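Local atomic coordinates of putative uncharacterized protein (Ustilago maydis, PDB entry 4GNX), a protein that binds single-stranded DNA as the multi-OB-fold subunit of replication protein A, and probably protects the exposed strand during DNA replication and repair. Residues C[131-136]-C[266-271]; C[202-207]-C[212-217]. All coordinates share one frame; numbering follows the deposited sequence.

Contact 1: residues C[131-136]-C[266-271]; sequences EANQQC and GANMAE. Unlike the reference sequence in segment 131-136: Gln135 (reference Thr). With nucleotides of chain G.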
ATOM      1  N   GLU C 131       5.939 -14.757  -0.632  1.00 82.89           N
ATOM      2  CA  GLU C 131       6.024 -13.438  -1.247  1.00 84.13           C
ATOM      3  C   GLU C 131       6.711 -12.416  -0.348  1.00 81.41           C
ATOM      4  O   GLU C 131       6.728 -12.555   0.884  1.00 79.96           O
ATOM      5  CB  GLU C 131       4.650 -12.948  -1.687  1.00 87.65           C
ATOM      6  CG  GLU C 131       3.570 -13.141  -0.642  1.00 88.85           C
ATOM      7  CD  GLU C 131       2.224 -13.444  -1.267  1.00 94.30           C
ATOM      8  OE1 GLU C 131       1.793 -12.673  -2.157  1.00 98.29           O
ATOM      9  OE2 GLU C 131       1.602 -14.458  -0.871  1.00 94.62           O
ATOM     10  N   ALA C 132       7.271 -11.389  -0.981  1.00 80.99           N
ATOM     11  CA  ALA C 132       8.044 -10.366  -0.289  1.00 78.40           C
ATOM     12  C   ALA C 132       7.243  -9.637   0.798  1.00 78.37           C
ATOM     13  O   ALA C 132       6.015  -9.746   0.867  1.00 80.11           O
ATOM     14  CB  ALA C 132       8.639  -9.386  -1.287  1.00 79.24           C
ATOM     15  N   ASN C 133       7.965  -8.910   1.647  1.00 77.11           N
ATOM     16  CA  ASN C 133       7.411  -8.244   2.833  1.00 77.23           C
ATOM     17  C   ASN C 133       6.416  -9.081   3.664  1.00 77.44           C
ATOM     18  O   ASN C 133       5.368  -8.596   4.078  1.00 79.17           O
ATOM     19  CB  ASN C 133       6.841  -6.860   2.470  1.00 79.89           C
ATOM     20  CG  ASN C 133       7.926  -5.824   2.192  1.00 79.41           C
ATOM     21  OD1 ASN C 133       9.010  -5.851   2.781  1.00 76.62           O
ATOM     22  ND2 ASN C 133       7.630  -4.895   1.293  1.00 82.35           N
ATOM     23  N   GLN C 134       6.758 -10.341   3.903  1.00 77.48           N
ATOM     24  CA  GLN C 134       5.924 -11.208   4.723  1.00 79.79           C
ATOM     25  C   GLN C 134       6.683 -11.961   5.814  1.00 80.36           C
ATOM     26  O   GLN C 134       7.883 -12.252   5.674  1.00 78.27           O
ATOM     27  CB  GLN C 134       5.143 -12.184   3.856  1.00 82.46           C
ATOM     28  CG  GLN C 134       3.824 -11.619   3.365  1.00 86.49           C
ATOM     29  CD  GLN C 134       2.748 -12.678   3.260  1.00 89.71           C
ATOM     30  OE1 GLN C 134       2.955 -13.739   2.666  1.00 90.09           O
ATOM     31  NE2 GLN C 134       1.587 -12.397   3.839  1.00 92.40           N
ATOM     32  N   GLN C 135       5.960 -12.257   6.899  1.00 82.50           N
ATOM     33  CA  GLN C 135       6.477 -12.983   8.064  1.00 81.05           C
ATOM     34  C   GLN C 135       6.669 -14.437   7.709  1.00 78.88           C
ATOM     35  O   GLN C 135       5.839 -15.016   7.010  1.00 79.36           O
ATOM     36  CB  GLN C 135       5.491 -12.912   9.238  1.00 85.25           C
ATOM     37  CG  GLN C 135       4.712 -11.613   9.359  1.00 90.31           C
ATOM     38  CD  GLN C 135       5.599 -10.430   9.705  1.00 92.86           C
ATOM     39  OE1 GLN C 135       6.786 -10.394   9.342  1.00 91.42           O
ATOM     40  NE2 GLN C 135       5.026  -9.447  10.412  1.00 94.61           N
ATOM     41  N   CYS C 136       7.743 -15.027   8.229  1.00 75.98           N
ATOM     42  CA  CYS C 136       8.104 -16.402   7.919  1.00 75.77           C
ATOM     43  C   CYS C 136       9.044 -16.971   8.987  1.00 72.93           C
ATOM     44  O   CYS C 136       9.741 -16.213   9.661  1.00 71.40           O
ATOM     45  CB  CYS C 136       8.693 -16.453   6.499  1.00 77.35           C
ATOM     46  SG  CYS C 136      10.241 -17.341   6.265  1.00 80.75           S
ATOM     47  N   GLY C 266      17.451  -8.929   2.857  1.00 71.56           N
ATOM     48  CA  GLY C 266      16.109  -8.683   3.350  1.00 68.84           C
ATOM     49  C   GLY C 266      15.413  -7.525   2.672  1.00 70.53           C
ATOM     50  O   GLY C 266      14.190  -7.394   2.776  1.00 70.31           O
ATOM     51  N   ALA C 267      16.184  -6.683   1.982  1.00 72.45           N
ATOM     52  CA  ALA C 267      15.648  -5.493   1.296  1.00 74.66           C
ATOM     53  C   ALA C 267      14.883  -5.810   0.015  1.00 76.68           C
ATOM     54  O   ALA C 267      15.009  -6.895  -0.546  1.00 76.85           O
ATOM     55  CB  ALA C 267      16.759  -4.489   1.006  1.00 75.59           C
ATOM     56  N   ASN C 268      14.080  -4.852  -0.433  1.00 79.46           N
ATOM     57  CA  ASN C 268      13.432  -4.929  -1.733  1.00 82.09           C
ATOM     58  C   ASN C 268      14.117  -3.982  -2.700  1.00 85.67           C
ATOM     59  O   ASN C 268      14.257  -2.793  -2.425  1.00 85.88           O
ATOM     60  CB  ASN C 268      11.928  -4.654  -1.635  1.00 82.34           C
ATOM     61  CG  ASN C 268      11.132  -5.886  -1.244  1.00 80.73           C
ATOM     62  OD1 ASN C 268      11.689  -6.962  -1.032  1.00 79.74           O
ATOM     63  ND2 ASN C 268       9.818  -5.733  -1.153  1.00 81.96           N
ATOM     64  N   MET C 269      14.614  -4.566  -3.787  1.00 72.70           N
ATOM     65  CA  MET C 269      15.256  -3.877  -4.918  1.00 74.55           C
ATOM     66  C   MET C 269      14.296  -2.909  -5.592  1.00 71.67           C
ATOM     67  O   MET C 269      13.836  -3.162  -6.704  1.00 73.84           O
ATOM     68  CB  MET C 269      15.686  -4.906  -5.968  1.00 77.97           C
ATOM     69  CG  MET C 269      16.781  -5.862  -5.544  1.00 83.83           C
ATOM     70  SD  MET C 269      17.014  -7.154  -6.779  1.00 86.98           S
ATOM     71  CE  MET C 269      18.771  -7.514  -6.618  1.00 90.80           C
ATOM     72  N   ALA C 270      14.004  -1.800  -4.928  1.00 68.53           N
ATOM     73  CA  ALA C 270      12.952  -0.881  -5.352  1.00 63.03           C
ATOM     74  C   ALA C 270      11.775  -0.916  -4.375  1.00 60.64           C
ATOM     75  O   ALA C 270      10.657  -1.261  -4.757  1.00 60.23           O
ATOM     76  CB  ALA C 270      12.489  -1.169  -6.780  1.00 60.01           C
ATOM     77  N   GLU C 271      12.041  -0.551  -3.121  1.00 59.77           N
ATOM     78  CA  GLU C 271      10.996  -0.381  -2.109  1.00 58.38           C
ATOM     79  C   GLU C 271       9.922   0.613  -2.582  1.00 54.64           C
ATOM     80  O   GLU C 271      10.242   1.568  -3.317  1.00 52.51           O
ATOM     81  CB  GLU C 271      11.621   0.119  -0.806  1.00 60.49           C
ATOM     82  CG  GLU C 271      12.526  -0.886  -0.106  1.00 64.64           C
ATOM     83  CD  GLU C 271      11.743  -1.950   0.644  1.00 67.61           C
ATOM     84  OE1 GLU C 271      10.479  -1.836   0.720  1.00 66.85           O
ATOM     85  OE2 GLU C 271      12.395  -2.897   1.160  1.00 69.12           O
TER
ATOM     86  P    DT G   7      16.640   1.818   4.352  1.00 78.53           P
ATOM     87  OP1  DT G   7      17.013   3.216   4.016  1.00 80.18           O
ATOM     88  OP2  DT G   7      15.482   1.186   3.667  1.00 82.34           O
ATOM     89  O5'  DT G   7      17.921   0.883   4.186  1.00 75.48           O
ATOM     90  C5'  DT G   7      19.143   1.166   4.901  1.00 70.46           C
ATOM     91  C4'  DT G   7      20.249   0.229   4.469  1.00 70.43           C
ATOM     92  O4'  DT G   7      19.936  -1.127   4.855  1.00 67.98           O
ATOM     93  C3'  DT G   7      20.521   0.172   2.968  1.00 74.14           C
ATOM     94  O3'  DT G   7      21.919  -0.059   2.785  1.00 82.70           O
ATOM     95  C2'  DT G   7      19.707  -1.027   2.514  1.00 68.29           C
ATOM     96  C1'  DT G   7      19.828  -1.961   3.707  1.00 62.93           C
ATOM     97  N1   DT G   7      18.700  -2.886   3.935  1.00 56.90           N
ATOM     98  C2   DT G   7      19.005  -4.203   4.189  1.00 55.35           C
ATOM     99  O2   DT G   7      20.143  -4.635   4.191  1.00 53.75           O
ATOM    100  N3   DT G   7      17.917  -5.004   4.436  1.00 57.08           N
ATOM    101  C4   DT G   7      16.590  -4.623   4.473  1.00 53.52           C
ATOM    102  O4   DT G   7      15.721  -5.458   4.707  1.00 54.92           O
ATOM    103  C5   DT G   7      16.343  -3.226   4.203  1.00 52.71           C
ATOM    104  C7   DT G   7      14.933  -2.727   4.205  1.00 55.22           C
ATOM    105  C6   DT G   7      17.398  -2.435   3.960  1.00 54.05           C
ATOM    106  P    DT G   8      22.683   0.637   1.566  1.00 91.55           P
ATOM    107  OP1  DT G   8      24.133   0.657   1.888  1.00 92.76           O
ATOM    108  OP2  DT G   8      21.992   1.913   1.227  1.00 93.87           O
ATOM    109  O5'  DT G   8      22.432  -0.416   0.398  1.00 83.53           O
ATOM    110  C5'  DT G   8      23.318  -1.531   0.206  1.00 79.37           C
ATOM    111  C4'  DT G   8      22.855  -2.358  -0.970  1.00 81.75           C
ATOM    112  O4'  DT G   8      21.554  -2.920  -0.677  1.00 81.36           O
ATOM    113  C3'  DT G   8      22.644  -1.564  -2.253  1.00 88.07           C
ATOM    114  O3'  DT G   8      23.870  -1.245  -2.933  1.00 96.28           O
ATOM    115  C2'  DT G   8      21.646  -2.430  -2.998  1.00 83.01           C
ATOM    116  C1'  DT G   8      20.751  -2.919  -1.861  1.00 81.96           C
ATOM    117  N1   DT G   8      19.544  -2.089  -1.605  1.00 82.39           N
ATOM    118  C2   DT G   8      18.308  -2.629  -1.894  1.00 77.62           C
ATOM    119  O2   DT G   8      18.158  -3.751  -2.345  1.00 75.08           O
ATOM    120  N3   DT G   8      17.246  -1.801  -1.630  1.00 76.32           N
ATOM    121  C4   DT G   8      17.294  -0.516  -1.125  1.00 77.83           C
ATOM    122  O4   DT G   8      16.252   0.107  -0.941  1.00 78.38           O
ATOM    123  C5   DT G   8      18.622  -0.010  -0.851  1.00 81.26           C
ATOM    124  C7   DT G   8      18.771   1.374  -0.305  1.00 85.60           C
ATOM    125  C6   DT G   8      19.665  -0.812  -1.101  1.00 79.40           C
ATOM    126  P    DT G   9      24.717  -2.226  -3.872  1.00103.83           P
ATOM    127  OP1  DT G   9      24.803  -3.548  -3.195  1.00108.05           O
ATOM    128  OP2  DT G   9      25.960  -1.483  -4.200  1.00102.18           O
ATOM    129  O5'  DT G   9      23.879  -2.386  -5.219  1.00102.86           O
ATOM    130  C5'  DT G   9      24.283  -3.312  -6.249  1.00106.09           C
ATOM    131  C4'  DT G   9      23.069  -3.827  -6.987  1.00111.54           C
ATOM    132  O4'  DT G   9      21.876  -3.467  -6.248  1.00110.96           O
ATOM    133  C3'  DT G   9      22.877  -3.264  -8.401  1.00115.48           C
ATOM    134  O3'  DT G   9      22.387  -4.279  -9.295  1.00125.17           O
ATOM    135  C2'  DT G   9      21.807  -2.202  -8.208  1.00112.66           C
ATOM    136  C1'  DT G   9      20.956  -2.847  -7.130  1.00107.19           C
ATOM    137  N1   DT G   9      20.092  -1.946  -6.341  1.00 96.33           N
ATOM    138  C2   DT G   9      18.748  -2.233  -6.315  1.00 95.02           C
ATOM    139  O2   DT G   9      18.258  -3.179  -6.912  1.00 87.60           O
ATOM    140  N3   DT G   9      17.990  -1.365  -5.567  1.00103.33           N
ATOM    141  C4   DT G   9      18.436  -0.264  -4.860  1.00106.46           C
ATOM    142  O4   DT G   9      17.635   0.424  -4.232  1.00108.76           O
ATOM    143  C5   DT G   9      19.859  -0.019  -4.934  1.00104.99           C
ATOM    144  C7   DT G   9      20.434   1.152  -4.201  1.00105.17           C
ATOM    145  C6   DT G   9      20.606  -0.861  -5.662  1.00100.65           C
TER

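Contact 2: residues C[202-207]-C[212-217]; sequences KGVKVG and RSLSMF. With nucleotides of chain G.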
ATOM      1  N   LYS C 202      12.128 -16.914  14.323  1.00 66.08           N
ATOM      2  CA  LYS C 202      10.675 -16.693  14.358  1.00 66.02           C
ATOM      3  C   LYS C 202      10.332 -15.294  13.855  1.00 63.95           C
ATOM      4  O   LYS C 202      10.924 -14.302  14.291  1.00 63.18           O
ATOM      5  CB  LYS C 202      10.098 -16.925  15.764  1.00 67.46           C
ATOM      6  CG  LYS C 202       8.754 -17.642  15.764  1.00 69.44           C
ATOM      7  CD  LYS C 202       7.586 -16.681  15.642  1.00 69.36           C
ATOM      8  CE  LYS C 202       6.577 -17.146  14.606  1.00 69.81           C
ATOM      9  NZ  LYS C 202       6.155 -18.555  14.795  1.00 71.99           N
ATOM     10  N   GLY C 203       9.384 -15.233  12.924  1.00 64.07           N
ATOM     11  CA  GLY C 203       8.893 -13.968  12.379  1.00 63.35           C
ATOM     12  C   GLY C 203       9.982 -13.147  11.720  1.00 61.53           C
ATOM     13  O   GLY C 203      10.485 -12.195  12.303  1.00 60.65           O
ATOM     14  N   VAL C 204      10.341 -13.524  10.500  1.00 60.96           N
ATOM     15  CA  VAL C 204      11.418 -12.879   9.779  1.00 59.59           C
ATOM     16  C   VAL C 204      10.844 -12.316   8.480  1.00 60.62           C
ATOM     17  O   VAL C 204       9.931 -12.908   7.904  1.00 62.40           O
ATOM     18  CB  VAL C 204      12.546 -13.902   9.536  1.00 59.86           C
ATOM     19  CG1 VAL C 204      13.491 -13.480   8.421  1.00 59.80           C
ATOM     20  CG2 VAL C 204      13.318 -14.114  10.821  1.00 59.62           C
ATOM     21  N   LYS C 205      11.355 -11.163   8.037  1.00 60.22           N
ATOM     22  CA  LYS C 205      10.870 -10.530   6.806  1.00 60.73           C
ATOM     23  C   LYS C 205      11.538 -11.128   5.585  1.00 61.32           C
ATOM     24  O   LYS C 205      12.753 -11.289   5.560  1.00 60.07           O
ATOM     25  CB  LYS C 205      11.097  -9.018   6.820  1.00 60.36           C
ATOM     26  CG  LYS C 205      10.321  -8.296   5.720  1.00 62.32           C
ATOM     27  CD  LYS C 205      10.730  -6.836   5.535  1.00 63.19           C
ATOM     28  CE  LYS C 205      12.209  -6.678   5.195  1.00 62.51           C
ATOM     29  NZ  LYS C 205      12.561  -5.252   4.950  1.00 63.50           N
ATOM     30  N   VAL C 206      10.729 -11.456   4.576  1.00 63.71           N
ATOM     31  CA  VAL C 206      11.235 -11.933   3.285  1.00 64.47           C
ATOM     32  C   VAL C 206      11.391 -10.772   2.293  1.00 65.88           C
ATOM     33  O   VAL C 206      10.402 -10.164   1.864  1.00 66.43           O
ATOM     34  CB  VAL C 206      10.312 -13.010   2.679  1.00 66.33           C
ATOM     35  CG1 VAL C 206      10.753 -13.375   1.264  1.00 68.19           C
ATOM     36  CG2 VAL C 206      10.265 -14.241   3.574  1.00 65.86           C
ATOM     37  N   GLY C 207      12.641 -10.460   1.954  1.00 66.20           N
ATOM     38  CA  GLY C 207      12.950  -9.508   0.884  1.00 68.01           C
ATOM     39  C   GLY C 207      13.298 -10.236  -0.406  1.00 70.09           C
ATOM     40  O   GLY C 207      13.588 -11.445  -0.390  1.00 68.95           O
ATOM     41  N   ARG C 212      15.713 -13.988  -3.277  1.00 74.01           N
ATOM     42  CA  ARG C 212      15.122 -14.071  -1.940  1.00 69.15           C
ATOM     43  C   ARG C 212      16.185 -13.834  -0.876  1.00 66.27           C
ATOM     44  O   ARG C 212      17.275 -14.403  -0.938  1.00 67.02           O
ATOM     45  CB  ARG C 212      14.456 -15.431  -1.718  1.00 68.74           C
ATOM     46  CG  ARG C 212      13.103 -15.590  -2.391  1.00 70.33           C
ATOM     47  CD  ARG C 212      12.053 -14.752  -1.680  1.00 68.03           C
ATOM     48  NE  ARG C 212      10.706 -14.932  -2.220  1.00 69.48           N
ATOM     49  CZ  ARG C 212      10.207 -14.254  -3.249  1.00 71.50           C
ATOM     50  NH1 ARG C 212      10.940 -13.350  -3.882  1.00 72.09           N
ATOM     51  NH2 ARG C 212       8.972 -14.494  -3.650  1.00 73.63           N
ATOM     52  N   SER C 213      15.859 -12.975   0.087  1.00 63.45           N
ATOM     53  CA  SER C 213      16.730 -12.696   1.223  1.00 61.16           C
ATOM     54  C   SER C 213      15.912 -12.338   2.459  1.00 58.83           C
ATOM     55  O   SER C 213      14.718 -12.031   2.358  1.00 58.70           O
ATOM     56  CB  SER C 213      17.728 -11.585   0.892  1.00 62.12           C
ATOM     57  OG  SER C 213      17.063 -10.382   0.561  1.00 62.96           O
ATOM     58  N   LEU C 214      16.562 -12.390   3.620  1.00 57.43           N
ATOM     59  CA  LEU C 214      15.879 -12.251   4.903  1.00 55.95           C
ATOM     60  C   LEU C 214      16.351 -11.068   5.725  1.00 55.47           C
ATOM     61  O   LEU C 214      17.502 -10.641   5.630  1.00 56.37           O
ATOM     62  CB  LEU C 214      16.014 -13.528   5.724  1.00 55.16           C
ATOM     63  CG  LEU C 214      15.456 -14.781   5.062  1.00 56.64           C
ATOM     64  CD1 LEU C 214      15.819 -16.020   5.874  1.00 57.72           C
ATOM     65  CD2 LEU C 214      13.957 -14.671   4.843  1.00 56.15           C
ATOM     66  N   SER C 215      15.434 -10.545   6.527  1.00 55.05           N
ATOM     67  CA  SER C 215      15.716  -9.461   7.440  1.00 55.96           C
ATOM     68  C   SER C 215      14.867  -9.616   8.690  1.00 56.58           C
ATOM     69  O   SER C 215      13.738 -10.115   8.625  1.00 57.02           O
ATOM     70  CB  SER C 215      15.411  -8.122   6.781  1.00 57.81           C
ATOM     71  OG  SER C 215      15.310  -7.105   7.761  1.00 58.53           O
ATOM     72  N   MET C 216      15.403  -9.165   9.821  1.00 57.14           N
ATOM     73  CA  MET C 216      14.669  -9.212  11.082  1.00 57.82           C
ATOM     74  C   MET C 216      13.804  -7.985  11.331  1.00 58.53           C
ATOM     75  O   MET C 216      14.120  -6.886  10.886  1.00 59.08           O
ATOM     76  CB  MET C 216      15.617  -9.441  12.255  1.00 58.10           C
ATOM     77  CG  MET C 216      16.186 -10.849  12.251  1.00 59.71           C
ATOM     78  SD  MET C 216      16.416 -11.606  13.880  1.00 62.69           S
ATOM     79  CE  MET C 216      17.581 -10.451  14.610  1.00 62.15           C
ATOM     80  N   PHE C 217      12.695  -8.208  12.024  1.00 59.42           N
ATOM     81  CA  PHE C 217      11.906  -7.142  12.625  1.00 60.95           C
ATOM     82  C   PHE C 217      12.193  -7.024  14.121  1.00 62.02           C
ATOM     83  O   PHE C 217      12.686  -7.968  14.748  1.00 61.12           O
ATOM     84  CB  PHE C 217      10.426  -7.427  12.437  1.00 61.80           C
ATOM     85  CG  PHE C 217       9.919  -7.095  11.077  1.00 62.03           C
ATOM     86  CD1 PHE C 217       9.004  -7.925  10.449  1.00 62.09           C
ATOM     87  CD2 PHE C 217      10.351  -5.943  10.422  1.00 62.68           C
ATOM     88  CE1 PHE C 217       8.520  -7.618   9.193  1.00 63.50           C
ATOM     89  CE2 PHE C 217       9.875  -5.631   9.163  1.00 64.05           C
ATOM     90  CZ  PHE C 217       8.951  -6.469   8.549  1.00 64.35           C
TER
ATOM     91  P    DT G   6      12.154  -2.331   7.262  1.00 84.87           P
ATOM     92  OP1  DT G   6      11.124  -2.015   6.242  1.00 89.54           O
ATOM     93  OP2  DT G   6      12.620  -3.735   7.417  1.00 89.47           O
ATOM     94  O5'  DT G   6      13.417  -1.399   6.979  1.00 81.58           O
ATOM     95  C5'  DT G   6      13.251  -0.040   6.517  1.00 80.28           C
ATOM     96  C4'  DT G   6      14.391   0.838   6.985  1.00 78.55           C
ATOM     97  O4'  DT G   6      14.535   0.765   8.423  1.00 80.20           O
ATOM     98  C3'  DT G   6      15.760   0.507   6.393  1.00 75.50           C
ATOM     99  O3'  DT G   6      16.378   1.706   5.920  1.00 76.90           O
ATOM    100  C2'  DT G   6      16.518  -0.145   7.537  1.00 73.06           C
ATOM    101  C1'  DT G   6      15.859   0.408   8.791  1.00 74.71           C
ATOM    102  N1   DT G   6      15.771  -0.562   9.908  1.00 72.83           N
ATOM    103  C2   DT G   6      16.452  -0.299  11.076  1.00 75.03           C
ATOM    104  O2   DT G   6      17.136   0.697  11.241  1.00 84.71           O
ATOM    105  N3   DT G   6      16.304  -1.254  12.051  1.00 70.04           N
ATOM    106  C4   DT G   6      15.559  -2.416  11.977  1.00 68.40           C
ATOM    107  O4   DT G   6      15.523  -3.182  12.936  1.00 68.08           O
ATOM    108  C5   DT G   6      14.866  -2.624  10.726  1.00 68.75           C
ATOM    109  C7   DT G   6      14.029  -3.852  10.555  1.00 69.96           C
ATOM    110  C6   DT G   6      15.007  -1.701   9.768  1.00 70.91           C
ATOM    111  P    DT G   7      16.640   1.818   4.352  1.00 78.53           P
ATOM    112  OP1  DT G   7      17.013   3.216   4.016  1.00 80.18           O
ATOM    113  OP2  DT G   7      15.482   1.186   3.667  1.00 82.34           O
ATOM    114  O5'  DT G   7      17.921   0.883   4.186  1.00 75.48           O
ATOM    115  C5'  DT G   7      19.143   1.166   4.901  1.00 70.46           C
ATOM    116  C4'  DT G   7      20.249   0.229   4.469  1.00 70.43           C
ATOM    117  O4'  DT G   7      19.936  -1.127   4.855  1.00 67.98           O
ATOM    118  C3'  DT G   7      20.521   0.172   2.968  1.00 74.14           C
ATOM    119  O3'  DT G   7      21.919  -0.059   2.785  1.00 82.70           O
ATOM    120  C2'  DT G   7      19.707  -1.027   2.514  1.00 68.29           C
ATOM    121  C1'  DT G   7      19.828  -1.961   3.707  1.00 62.93           C
ATOM    122  N1   DT G   7      18.700  -2.886   3.935  1.00 56.90           N
ATOM    123  C2   DT G   7      19.005  -4.203   4.189  1.00 55.35           C
ATOM    124  O2   DT G   7      20.143  -4.635   4.191  1.00 53.75           O
ATOM    125  N3   DT G   7      17.917  -5.004   4.436  1.00 57.08           N
ATOM    126  C4   DT G   7      16.590  -4.623   4.473  1.00 53.52           C
ATOM    127  O4   DT G   7      15.721  -5.458   4.707  1.00 54.92           O
ATOM    128  C5   DT G   7      16.343  -3.226   4.203  1.00 52.71           C
ATOM    129  C7   DT G   7      14.933  -2.727   4.205  1.00 55.22           C
ATOM    130  C6   DT G   7      17.398  -2.435   3.960  1.00 54.05           C
ATOM    131  P    DT G   5       8.533   3.398  10.477  1.00148.99           P
ATOM    132  OP1  DT G   5       8.469   4.044   9.141  1.00148.88           O
ATOM    133  OP2  DT G   5       7.322   2.706  11.001  1.00150.06           O
ATOM    134  O5'  DT G   5       9.713   2.325  10.365  1.00136.76           O
ATOM    135  C5'  DT G   5       9.569   1.149   9.529  1.00122.53           C
ATOM    136  C4'  DT G   5      10.707   0.169   9.727  1.00109.26           C
ATOM    137  O4'  DT G   5      10.929  -0.078  11.137  1.00104.04           O
ATOM    138  C3'  DT G   5      10.480  -1.212   9.105  1.00104.41           C
ATOM    139  O3'  DT G   5      11.726  -1.811   8.724  1.00 97.35           O
ATOM    140  C2'  DT G   5       9.895  -2.009  10.257  1.00101.70           C
ATOM    141  C1'  DT G   5      10.658  -1.445  11.445  1.00101.88           C
ATOM    142  N1   DT G   5       9.937  -1.490  12.735  1.00102.43           N
ATOM    143  C2   DT G   5      10.257  -2.498  13.617  1.00100.04           C
ATOM    144  O2   DT G   5      11.092  -3.355  13.376  1.00 96.03           O
ATOM    145  N3   DT G   5       9.552  -2.472  14.797  1.00102.33           N
ATOM    146  C4   DT G   5       8.587  -1.555  15.176  1.00 96.90           C
ATOM    147  O4   DT G   5       8.043  -1.656  16.273  1.00 91.43           O
ATOM    148  C5   DT G   5       8.303  -0.524  14.202  1.00 95.46           C
ATOM    149  C7   DT G   5       7.269   0.510  14.521  1.00 91.73           C
ATOM    150  C6   DT G   5       8.980  -0.545  13.046  1.00101.73           C
TER

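Contact 1: residues C[131-136]-C[266-271]
Asn133 and Asn268 meet through their side-chain amides, and Ala132 packs its methyl group against the same amide of Asn268. The planes of the two amides are 37° apart, so neither lies flat on the other. Both asparagines turn CG beside their own backbone N; in Asn133 (chi1 -73°) this lets the amide reach across although its backbone does not aim it there. This side of the contact is loose: only 127 Å² is buried in all, and Asn133 is largely open to solvent. The other side of 266-271 is packed closely against single-stranded DNA of chain G. Ala267 CB sits 3.5 Å from C5 of the DT7 base, while the carbonyl O of Asn268 accepts a nearly straight hydrogen bond from DT8 N3 (3.2 Å, 173°), using the imino N-H that thymine presents for base pairing. Met269, at the centre of an inverse gamma turn, lays CB and CG beside O2 of DT9. The loop is braced from within by Glu271, whose chain bends at chi2 and brings OE2 to Asn268 N at 3.0 Å, the N-H arriving from above the carboxylate plane. The loop thus offers the bound strand a backbone acceptor and side chains of its own, and the contact sets this DNA-contacting linker against the segment that enters the OB domain. Segment 266-271 belongs to the long connection between helix 229-242 and helix 275-280, with backbone hydrogen bonds from Ala267 to Phe209 in the 207-212 turn and from Glu271 to Asn293 on strand 290-310; 131-136 leads into strand 135-152, with Gln134 backbone-hydrogen-bonded to Val206 of strand 198-207.

Contact 2: residues C[202-207]-C[212-217]
Strands 204-207 and 213-217 run antiparallel as the two arms of a beta hairpin, their axes 4.6 Å apart at closest approach and their directions 145° apart. Lys205 with Ser215 and Gly207 with Ser213 are hydrogen-bonded pairs, each closed by two backbone bonds; Lys205 N to Ser215 O is 2.7 Å and Ser213 N to Gly207 O is 2.8 Å. Val206 and Leu214 form the non-hydrogen-bonded pair between them. On their face Val204 CG1, anti to the backbone N (chi1 161°), meets Leu214 CB at 3.7 Å, and Val206 CG2 lies near Leu214 CD2. Val206 CG1 also meets Arg212 CD, the guanidinium NE being hydrogen-bonded to Leu127 O. The opposite face, with Lys205 and Ser215, is turned to the DNA; Ser215 OG is hydrogen-bonded to Trp180 NE1. Lys205 crosses Phe217 at about a right angle: its CB stands over one ring face, 4.1 Å from the centroid, in a CH-pi contact, and CD touches CZ of Phe217 at 3.5 Å. A bend at chi3 (59°) then carries NZ to two acceptors of chain G, OP2 of DT6 at 2.9 Å and O4 of DT7 at 3.2 Å. One ammonium thus grips both a phosphate and a base, and the phosphate would probably favour its positive charge, as expected of an OB-fold surface binding single-stranded DNA.

The centres of contact 1 and contact 2 lie about 7 Å apart, in the OB fold whose curled sheet includes the neighbouring strands 135-152 and 198-207. Along the chain, segment 131-136 comes first, the hairpin 202-217 follows, and 266-271 comes last, returning from beyond helix 229-242. The two contacts join directly: Cys136 O probably bonds to Val204 N between the strands, and Gly266 N to Ser213 OG beside the hairpin turn. Both address DT7, so hairpin and linker form a continuous surface along nucleotides DT5 to DT9, with the chain continuing through helix 275-280 toward strand 290-310 of the C-terminal OB-fold region.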